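Local coordinates for protein NAD(P)-dependent oxidoreductase (Pseudomonas putida, PDB 7A3W) that probably reduces imines and conjugated enimines with NADPH as hydride donor, serving conjugate reduction and reductive amination, at residues I96-T101 / G119-A124; L141-S146 / P170-P175; A195-C200 / D254-A259. One frame throughout, in Å; residues are numbered along the deposited sequence.

In the fold
Interactions 1 and 2 lie side by side at the nucleotide-binding sheet, interaction 2 joining it to helix 173-200. Their centres are about 8 Å apart, and they meet where strand 120-126 pairs with the antiparallel strand 140-144: Asp123 N lies 2.7 Å from Ser143 O, a probable hydrogen bond. Interaction 1 reaches the bound NADPH directly through Thr101, whereas in interaction 2 the Leu141 side chain stays about 10 Å away. Helix 173-200 runs from interaction 2 to interaction 3, their centres about 41 Å apart on opposite sides of the chain's centre. Interaction 3 belongs to the helical C-terminal half, which packs against the second subunit; its Ala255 side chain is about 13 Å from a bound NADPH.

Interaction 1: I96-T101 / G119-A124; sequences IVNMST and GLYVDA. With NDP (NADPH dihydro-nicotinamide-adenine-dinucleotide phosphate), chain F.
Val97 and Val122 lie side by side on one face of two parallel strands, Val97 CG2 4.2 Å from Val122 CB, while Val97 CG1 and Met99 CG both close on the Ala124 methyl. Tyr142 of the next strand packs over this group. On the other face Ile96 CG2 touches Tyr121 CD1. Four backbone hydrogen bonds zip the strands from Ile96 N to Ala124 N. With CG anti to the backbone N (chi1 -174°), the Tyr121 ring runs towards Asn98, whose ND2 gives its hydroxyl a bent 3.0 Å hydrogen bond (N-H...O 142°), the hydroxyl tilted out of the amide plane, amide and ring planes 67° apart. That hydroxyl also makes a weak bond to Asp123 OD1, which is salt-bridged to Lys75. A phenylalanine in place of Tyr121 would probably leave Asn98 ND2 without this acceptor and Asp123 without one polar neighbour. Asn98 OD1 accepts from Ser100 N in an Asx turn. Beyond it Thr101 grips the NADPH ribose, Thr101 N to O3D at 2.9 Å and Thr101 OG1 to O2D at 2.7 Å. The beta-alpha-beta unit thus carries a buried polar chain beside its cofactor-binding turn, and Lys75 probably offsets the charge of Asp123.

Interaction 2: L141-S146 / P170-P175; sequences LYSGNS and PTACTP
Pro170 enters the contact with its backbone against Gly144: Pro170 N is 3.7 Å from Gly144 CA, and the two CA atoms are 3.8 Å apart. At the backbone angles of Gly144 any CB would run into the carbonyl oxygen of Ser143, reason enough for a glycine here. Pro170 O lies 2.9 Å from Ser143 OG. Thr171 looks the other way, its hydroxyl hydrogen-bonded to Asp169 and its side chain resting on helix 104-116. At Ala172 the chain comes back, and the methyl meets Ser143 CB at 3.7 Å. The backbone N-H of Cys173 bonds to the side chain of Ser143, Cys173 N to Ser143 OG at 3.0 Å and rather bent, with an N-H...O angle of 137°. Ser143 OG stands between its own backbone N and carbonyl carbon (chi1 75°), which carries it to this N-H, and it also bonds to Asp169 O. One hydroxyl therefore ties together the residues on both sides of Pro170. The Cys173 sulfur, anti to its backbone N, lies against the Leu141 methylene, with Cys173 SG 3.8 Å from Leu141 CB. Thr174 faces away from strand 140-144 and makes a weak hydrogen bond to Asp123. The contact joins strand 140-144, next to the outermost strand of the Rossmann-type sheet, to the first part of the long helix 173-200, which connects that sheet to the helical part of the chain, as in other imine reductases.

Interaction 3: A195-C200 / D254-A259; sequences AVLASC and DALQRA
Two helices of the all-helical C-terminal domain, 173-200 and 242-258, meet near their C-terminal ends, and Leu197 is the side chain that bridges them. CG anti to the backbone N (chi1 -175°) carries it across from helix 173-200, and chi2 (57°) parts its two methyls between different neighbours. CD1 goes to the Ala259 side, 3.7 Å from Ala259 CB, and also rests on a backbone oxygen, with Leu197 CD1 3.6 Å from Ala255 O. CD2 looks to Leu256 and, more loosely, to the methyl of Ala255. The two leucines cross at about a right angle: Leu256 CD2 touches Leu197 CB at 3.8 Å and Leu197 CD2 at the same distance, so one methyl of Leu256 fits against both the root and a branch of its partner.

The fold places this contact far from the nucleotide-binding sheet, at the distal end of the long helix that leaves it. Here the domain also packs on the second subunit: Ala255 touches Leu178 of that subunit, and Cys200 touches His294 of the same neighbouring chain. Within the chain, Leu256 continues onto Ala261 and His263 in the loop that follows helix 242-258.

One turn beyond Leu197 a smaller pair extends the apolar seam. Cys200 CB sits 3.8 Å from Ala259 CB, and Cys200 SG lies 3.7 Å from the carbonyl oxygen Ala259 O. The Ala259 methyl thus touches both Leu197 CD1 and Cys200 CB. No hydrogen bond crosses between the segments; apart from the contact itself, Arg258 NE and Asp254 OD2 form a salt bridge at 3.4 Å, one turn apart in helix 242-258.

Interaction 1: I96-T101 / G119-A124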
loop_
_atom_site.group_PDB
_atom_site.type_symbol
_atom_site.label_atom_id
_atom_site.label_comp_id
_atom_site.label_asym_id
_atom_site.label_seq_id
_atom_site.Cartn_x
_atom_site.Cartn_y
_atom_site.Cartn_z
ATOM N N ILE B 96 25.058 12.573 18.310
ATOM C CA ILE B 96 24.021 11.590 18.704
ATOM C C ILE B 96 23.015 11.471 17.554
ATOM O O ILE B 96 22.447 12.481 17.173
ATOM C CB ILE B 96 23.344 12.051 20.001
ATOM C CG1 ILE B 96 24.333 12.040 21.164
ATOM C CG2 ILE B 96 22.116 11.214 20.286
ATOM C CD1 ILE B 96 24.494 10.698 21.784
ATOM N N VAL B 97 22.795 10.254 17.060
ATOM C CA VAL B 97 21.794 9.918 16.014
ATOM C C VAL B 97 20.777 8.985 16.652
ATOM O O VAL B 97 21.109 7.851 16.935
ATOM C CB VAL B 97 22.420 9.278 14.773
ATOM C CG1 VAL B 97 21.368 9.045 13.704
ATOM C CG2 VAL B 97 23.537 10.144 14.216
ATOM N N ASN B 98 19.569 9.493 16.866
ATOM C CA ASN B 98 18.505 8.754 17.566
ATOM C C ASN B 98 17.588 8.094 16.535
ATOM O O ASN B 98 16.740 8.802 15.949
ATOM C CB ASN B 98 17.789 9.749 18.460
ATOM C CG ASN B 98 16.730 9.113 19.313
ATOM O OD1 ASN B 98 16.481 7.911 19.213
ATOM N ND2 ASN B 98 16.065 9.964 20.091
ATOM N N MET B 99 17.738 6.778 16.315
ATOM C CA MET B 99 16.929 5.979 15.366
ATOM C C MET B 99 15.776 5.243 16.056
ATOM O O MET B 99 15.133 4.370 15.410
ATOM C CB MET B 99 17.836 4.971 14.653
ATOM C CG MET B 99 18.840 5.662 13.791
ATOM S SD MET B 99 19.824 4.433 12.958
ATOM C CE MET B 99 20.974 5.498 12.084
ATOM N N SER B 100 15.451 5.636 17.284
ATOM C CA SER B 100 14.349 5.051 18.086
ATOM C C SER B 100 13.043 5.781 17.743
ATOM O O SER B 100 13.072 6.995 17.540
ATOM C CB SER B 100 14.689 5.104 19.552
ATOM O OG SER B 100 13.534 5.339 20.341
ATOM N N THR B 101 11.942 5.044 17.630
ATOM C CA THR B 101 10.581 5.595 17.439
ATOM C C THR B 101 10.181 6.400 18.674
ATOM O O THR B 101 10.450 5.958 19.786
ATOM C CB THR B 101 9.555 4.487 17.198
ATOM O OG1 THR B 101 9.940 3.797 16.005
ATOM C CG2 THR B 101 8.146 5.028 17.073
ATOM N N GLY B 119 26.767 18.402 22.881
ATOM C CA GLY B 119 26.679 17.394 21.812
ATOM C C GLY B 119 25.917 17.951 20.630
ATOM O O GLY B 119 25.318 19.035 20.746
ATOM N N LEU B 120 25.986 17.246 19.517
ATOM C CA LEU B 120 25.284 17.556 18.251
ATOM C C LEU B 120 24.221 16.479 18.071
ATOM O O LEU B 120 24.537 15.307 18.350
ATOM C CB LEU B 120 26.271 17.484 17.086
ATOM C CG LEU B 120 27.149 18.694 16.766
ATOM C CD1 LEU B 120 27.214 19.713 17.874
ATOM C CD2 LEU B 120 28.536 18.220 16.378
ATOM N N TYR B 121 23.028 16.836 17.604
ATOM C CA TYR B 121 21.864 15.923 17.581
ATOM C C TYR B 121 21.277 15.813 16.180
ATOM O O TYR B 121 20.976 16.842 15.501
ATOM C CB TYR B 121 20.785 16.396 18.552
ATOM C CG TYR B 121 19.651 15.420 18.664
ATOM C CD1 TYR B 121 19.835 14.164 19.218
ATOM C CD2 TYR B 121 18.406 15.709 18.134
ATOM C CE1 TYR B 121 18.793 13.247 19.300
ATOM C CE2 TYR B 121 17.360 14.802 18.192
ATOM C CZ TYR B 121 17.546 13.574 18.790
ATOM O OH TYR B 121 16.482 12.715 18.862
ATOM N N VAL B 122 21.083 14.563 15.756
ATOM C CA VAL B 122 20.382 14.202 14.505
ATOM C C VAL B 122 19.306 13.190 14.889
ATOM O O VAL B 122 19.635 12.189 15.524
ATOM C CB VAL B 122 21.371 13.651 13.463
ATOM C CG1 VAL B 122 20.675 13.324 12.161
ATOM C CG2 VAL B 122 22.497 14.634 13.236
ATOM N N ASP B 123 18.064 13.468 14.505
ATOM C CA ASP B 123 16.943 12.522 14.699
ATOM C C ASP B 123 16.806 11.697 13.420
ATOM O O ASP B 123 17.155 12.198 12.329
ATOM C CB ASP B 123 15.673 13.264 15.095
ATOM C CG ASP B 123 14.736 12.307 15.808
ATOM O OD1 ASP B 123 15.158 11.819 16.858
ATOM O OD2 ASP B 123 13.637 12.030 15.279
ATOM N N ALA B 124 16.396 10.436 13.521
ATOM C CA ALA B 124 16.451 9.525 12.361
ATOM C C ALA B 124 15.311 8.510 12.444
ATOM O O ALA B 124 14.634 8.383 13.497
ATOM C CB ALA B 124 17.805 8.880 12.241
HETATM P PA NDP F . 13.541 -4.755 20.328
HETATM O O1A NDP F . 14.198 -5.913 19.634
HETATM O O2A NDP F . 12.352 -4.941 21.242
HETATM O O5B NDP F . 14.696 -4.016 21.155
HETATM C C5B NDP F . 14.361 -3.001 22.119
HETATM C C4B NDP F . 15.663 -2.460 22.648
HETATM O O4B NDP F . 15.392 -1.402 23.614
HETATM C C3B NDP F . 16.555 -3.474 23.373
HETATM O O3B NDP F . 17.895 -3.081 23.188
HETATM C C2B NDP F . 16.087 -3.291 24.808
HETATM O O2B NDP F . 16.992 -3.687 25.845
HETATM C C1B NDP F . 16.010 -1.771 24.826
HETATM N N9A NDP F . 15.242 -1.253 25.940
HETATM C C8A NDP F . 13.917 -1.429 26.236
HETATM N N7A NDP F . 13.556 -0.817 27.338
HETATM C C5A NDP F . 14.705 -0.166 27.762
HETATM C C6A NDP F . 14.986 0.655 28.869
HETATM N N6A NDP F . 14.079 1.015 29.785
HETATM N N1A NDP F . 16.245 1.125 28.989
HETATM C C2A NDP F . 17.163 0.777 28.077
HETATM N N3A NDP F . 17.027 0.001 27.011
HETATM C C4A NDP F . 15.758 -0.441 26.912
HETATM O O3 NDP F . 13.163 -3.571 19.329
HETATM P PN NDP F . 13.765 -3.314 17.855
HETATM O O1N NDP F . 12.920 -4.123 16.944
HETATM O O2N NDP F . 15.245 -3.561 17.845
HETATM O O5D NDP F . 13.375 -1.791 17.647
HETATM C C5D NDP F . 14.152 -0.692 18.170
HETATM C C4D NDP F . 13.605 0.590 17.597
HETATM O O4D NDP F . 13.788 0.609 16.155
HETATM C C3D NDP F . 12.107 0.850 17.845
HETATM O O3D NDP F . 11.923 2.198 18.255
HETATM C C2D NDP F . 11.480 0.495 16.511
HETATM O O2D NDP F . 10.236 1.160 16.328
HETATM C C1D NDP F . 12.574 0.889 15.517
HETATM N N1N NDP F . 12.548 0.108 14.242
HETATM C C2N NDP F . 12.633 -1.267 14.207
HETATM C C3N NDP F . 12.435 -1.976 13.039
HETATM C C7N NDP F . 12.514 -3.464 12.966
HETATM O O7N NDP F . 12.193 -3.999 11.905
HETATM N N7N NDP F . 12.954 -4.185 13.984
HETATM C C4N NDP F . 12.208 -1.236 11.779
HETATM C C5N NDP F . 12.166 0.198 11.918
HETATM C C6N NDP F . 12.438 0.801 13.057
HETATM P P2B NDP F . 16.943 -5.243 26.281
HETATM O O1X NDP F . 15.462 -5.534 26.512
HETATM O O2X NDP F . 17.641 -6.072 25.225
HETATM O O3X NDP F . 17.733 -5.146 27.569
#

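Interaction 2: L141-S146 / P170-P175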
loop_
_atom_site.group_PDB
_atom_site.type_symbol
_atom_site.label_atom_id
_atom_site.label_comp_id
_atom_site.label_asym_id
_atom_site.label_seq_id
_atom_site.Cartn_x
_atom_site.Cartn_y
_atom_site.Cartn_z
ATOM N N LEU B 141 15.764 8.017 7.236
ATOM C CA LEU B 141 15.427 9.450 7.245
ATOM C C LEU B 141 16.263 10.118 8.330
ATOM O O LEU B 141 16.391 9.512 9.409
ATOM C CB LEU B 141 13.941 9.569 7.594
ATOM C CG LEU B 141 12.955 8.885 6.645
ATOM C CD1 LEU B 141 11.539 9.237 7.080
ATOM C CD2 LEU B 141 13.206 9.283 5.189
ATOM N N TYR B 142 16.734 11.340 8.076
ATOM C CA TYR B 142 17.503 12.128 9.064
ATOM C C TYR B 142 17.013 13.571 9.064
ATOM O O TYR B 142 16.667 14.103 7.969
ATOM C CB TYR B 142 18.992 12.119 8.742
ATOM C CG TYR B 142 19.636 10.761 8.704
ATOM C CD1 TYR B 142 20.138 10.170 9.851
ATOM C CD2 TYR B 142 19.760 10.070 7.512
ATOM C CE1 TYR B 142 20.745 8.929 9.813
ATOM C CE2 TYR B 142 20.393 8.838 7.450
ATOM C CZ TYR B 142 20.874 8.255 8.613
ATOM O OH TYR B 142 21.440 7.018 8.590
ATOM N N SER B 143 17.053 14.189 10.236
ATOM C CA SER B 143 16.846 15.644 10.395
ATOM C C SER B 143 17.642 16.143 11.594
ATOM O O SER B 143 17.884 15.371 12.534
ATOM C CB SER B 143 15.386 16.010 10.489
ATOM O OG SER B 143 14.852 15.667 11.767
ATOM N N GLY B 144 18.080 17.401 11.537
ATOM C CA GLY B 144 18.823 18.024 12.643
ATOM C C GLY B 144 20.106 18.618 12.105
ATOM O O GLY B 144 20.130 19.041 10.947
ATOM N N ASN B 145 21.127 18.632 12.938
ATOM C CA ASN B 145 22.373 19.371 12.695
ATOM C C ASN B 145 22.945 18.930 11.355
ATOM O O ASN B 145 23.333 17.763 11.204
ATOM C CB ASN B 145 23.324 19.145 13.858
ATOM C CG ASN B 145 24.543 20.013 13.771
ATOM O OD1 ASN B 145 25.162 20.108 12.713
ATOM N ND2 ASN B 145 24.889 20.606 14.896
ATOM N N SER B 146 22.959 19.853 10.397
ATOM C CA SER B 146 23.375 19.562 9.008
ATOM C C SER B 146 24.879 19.286 8.961
ATOM O O SER B 146 25.277 18.338 8.238
ATOM C CB SER B 146 22.973 20.668 8.075
ATOM O OG SER B 146 23.499 20.407 6.796
ATOM N N PRO B 170 15.621 19.326 14.075
ATOM C CA PRO B 170 15.605 17.985 14.655
ATOM C C PRO B 170 14.204 17.349 14.663
ATOM O O PRO B 170 14.116 16.135 14.555
ATOM C CB PRO B 170 16.132 18.198 16.086
ATOM C CG PRO B 170 16.125 19.685 16.315
ATOM C CD PRO B 170 16.264 20.316 14.952
ATOM N N THR B 171 13.137 18.157 14.738
ATOM C CA THR B 171 11.742 17.656 14.815
ATOM C C THR B 171 11.177 17.348 13.417
ATOM O O THR B 171 10.058 16.864 13.363
ATOM C CB THR B 171 10.791 18.611 15.550
ATOM O OG1 THR B 171 10.724 19.845 14.833
ATOM C CG2 THR B 171 11.187 18.856 16.988
ATOM N N ALA B 172 11.921 17.532 12.328
ATOM C CA ALA B 172 11.354 17.369 10.975
ATOM C C ALA B 172 11.125 15.878 10.699
ATOM O O ALA B 172 10.110 15.531 10.052
ATOM C CB ALA B 172 12.259 17.994 9.941
ATOM N N CYS B 173 12.030 15.012 11.169
ATOM C CA CYS B 173 12.036 13.583 10.785
ATOM C C CYS B 173 10.763 12.901 11.301
ATOM O O CYS B 173 10.091 12.161 10.507
ATOM C CB CYS B 173 13.307 12.901 11.286
ATOM S SG CYS B 173 13.302 11.119 11.011
ATOM N N THR B 174 10.441 13.082 12.574
ATOM C CA THR B 174 9.398 12.282 13.275
ATOM C C THR B 174 8.046 12.345 12.552
ATOM O O THR B 174 7.431 11.303 12.337
ATOM C CB THR B 174 9.323 12.640 14.764
ATOM O OG1 THR B 174 10.427 11.951 15.340
ATOM C CG2 THR B 174 8.049 12.179 15.439
ATOM N N PRO B 175 7.444 13.516 12.247
ATOM C CA PRO B 175 6.102 13.503 11.657
ATOM C C PRO B 175 6.060 12.799 10.300
ATOM O O PRO B 175 5.124 12.075 10.022
ATOM C CB PRO B 175 5.720 14.990 11.592
ATOM C CG PRO B 175 6.595 15.625 12.658
ATOM C CD PRO B 175 7.913 14.885 12.548
#

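Interaction 3: A195-C200 / D254-A259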
loop_
_atom_site.group_PDB
_atom_site.type_symbol
_atom_site.label_atom_id
_atom_site.label_comp_id
_atom_site.label_asym_id
_atom_site.label_seq_id
_atom_site.Cartn_x
_atom_site.Cartn_y
_atom_site.Cartn_z
ATOM N N ALA B 195 -5.594 -10.897 1.220
ATOM C CA ALA B 195 -4.990 -12.242 1.164
ATOM C C ALA B 195 -5.940 -13.214 1.865
ATOM O O ALA B 195 -6.131 -14.337 1.355
ATOM C CB ALA B 195 -3.627 -12.239 1.797
ATOM N N VAL B 196 -6.581 -12.774 2.945
ATOM C CA VAL B 196 -7.540 -13.632 3.688
ATOM C C VAL B 196 -8.773 -13.873 2.810
ATOM O O VAL B 196 -9.171 -15.053 2.663
ATOM C CB VAL B 196 -7.873 -13.058 5.067
ATOM C CG1 VAL B 196 -9.079 -13.754 5.668
ATOM C CG2 VAL B 196 -6.678 -13.143 6.000
ATOM N N LEU B 197 -9.339 -12.830 2.199
ATOM C CA LEU B 197 -10.494 -13.020 1.278
ATOM C C LEU B 197 -10.100 -14.000 0.171
ATOM O O LEU B 197 -10.868 -14.945 -0.114
ATOM C CB LEU B 197 -10.946 -11.669 0.712
ATOM C CG LEU B 197 -12.209 -11.713 -0.165
ATOM C CD1 LEU B 197 -13.384 -12.304 0.602
ATOM C CD2 LEU B 197 -12.585 -10.321 -0.650
ATOM N N ALA B 198 -8.939 -13.824 -0.447
ATOM C CA ALA B 198 -8.514 -14.693 -1.570
ATOM C C ALA B 198 -8.447 -16.149 -1.095
ATOM O O ALA B 198 -8.986 -17.048 -1.763
ATOM C CB ALA B 198 -7.192 -14.246 -2.092
ATOM N N SER B 199 -7.817 -16.354 0.060
ATOM C CA SER B 199 -7.647 -17.674 0.694
ATOM C C SER B 199 -9.020 -18.319 0.912
ATOM O O SER B 199 -9.136 -19.533 0.625
ATOM C CB SER B 199 -6.860 -17.560 1.977
ATOM O OG SER B 199 -6.864 -18.792 2.667
ATOM N N CYS B 200 -10.021 -17.558 1.383
ATOM C CA CYS B 200 -11.397 -18.053 1.623
ATOM C C CYS B 200 -12.030 -18.534 0.307
ATOM O O CYS B 200 -12.932 -19.389 0.361
ATOM C CB CYS B 200 -12.293 -17.015 2.279
ATOM S SG CYS B 200 -11.843 -16.603 3.990
ATOM N N ASP B 254 -19.274 -6.795 1.070
ATOM C CA ASP B 254 -20.243 -7.922 1.018
ATOM C C ASP B 254 -19.469 -9.243 0.916
ATOM O O ASP B 254 -19.788 -10.191 1.657
ATOM C CB ASP B 254 -21.206 -7.741 -0.150
ATOM C CG ASP B 254 -22.094 -8.943 -0.382
ATOM O OD1 ASP B 254 -23.014 -9.102 0.410
ATOM O OD2 ASP B 254 -21.835 -9.710 -1.327
ATOM N N ALA B 255 -18.479 -9.311 0.026
ATOM C CA ALA B 255 -17.628 -10.505 -0.166
ATOM C C ALA B 255 -16.883 -10.843 1.128
ATOM O O ALA B 255 -16.841 -12.035 1.492
ATOM C CB ALA B 255 -16.690 -10.287 -1.325
ATOM N N LEU B 256 -16.341 -9.851 1.822
ATOM C CA LEU B 256 -15.611 -10.081 3.098
ATOM C C LEU B 256 -16.584 -10.637 4.139
ATOM O O LEU B 256 -16.248 -11.645 4.794
ATOM C CB LEU B 256 -14.962 -8.792 3.602
ATOM C CG LEU B 256 -13.794 -8.280 2.764
ATOM C CD1 LEU B 256 -13.503 -6.817 3.046
ATOM C CD2 LEU B 256 -12.553 -9.123 3.000
ATOM N N GLN B 257 -17.759 -10.027 4.268
ATOM C CA GLN B 257 -18.773 -10.454 5.268
ATOM C C GLN B 257 -19.197 -11.901 4.979
ATOM O O GLN B 257 -19.238 -12.725 5.929
ATOM C CB GLN B 257 -19.935 -9.459 5.270
ATOM C CG GLN B 257 -19.558 -8.106 5.869
ATOM C CD GLN B 257 -20.649 -7.063 5.746
ATOM O OE1 GLN B 257 -21.487 -7.103 4.851
ATOM N NE2 GLN B 257 -20.630 -6.085 6.641
ATOM N N ARG B 258 -19.434 -12.245 3.715
ATOM C CA ARG B 258 -19.895 -13.606 3.345
ATOM C C ARG B 258 -18.760 -14.626 3.552
ATOM O O ARG B 258 -19.087 -15.774 3.864
ATOM C CB ARG B 258 -20.523 -13.579 1.945
ATOM C CG ARG B 258 -21.966 -13.084 1.978
ATOM C CD ARG B 258 -22.495 -12.306 0.782
ATOM N NE ARG B 258 -22.414 -12.988 -0.507
ATOM C CZ ARG B 258 -21.335 -13.010 -1.280
ATOM N NH2 ARG B 258 -21.370 -13.646 -2.436
ATOM N N ALA B 259 -17.486 -14.230 3.424
ATOM C CA ALA B 259 -16.301 -15.082 3.691
ATOM C C ALA B 259 -16.008 -15.157 5.192
ATOM O O ALA B 259 -15.084 -15.895 5.568
ATOM C CB ALA B 259 -15.093 -14.554 2.960
#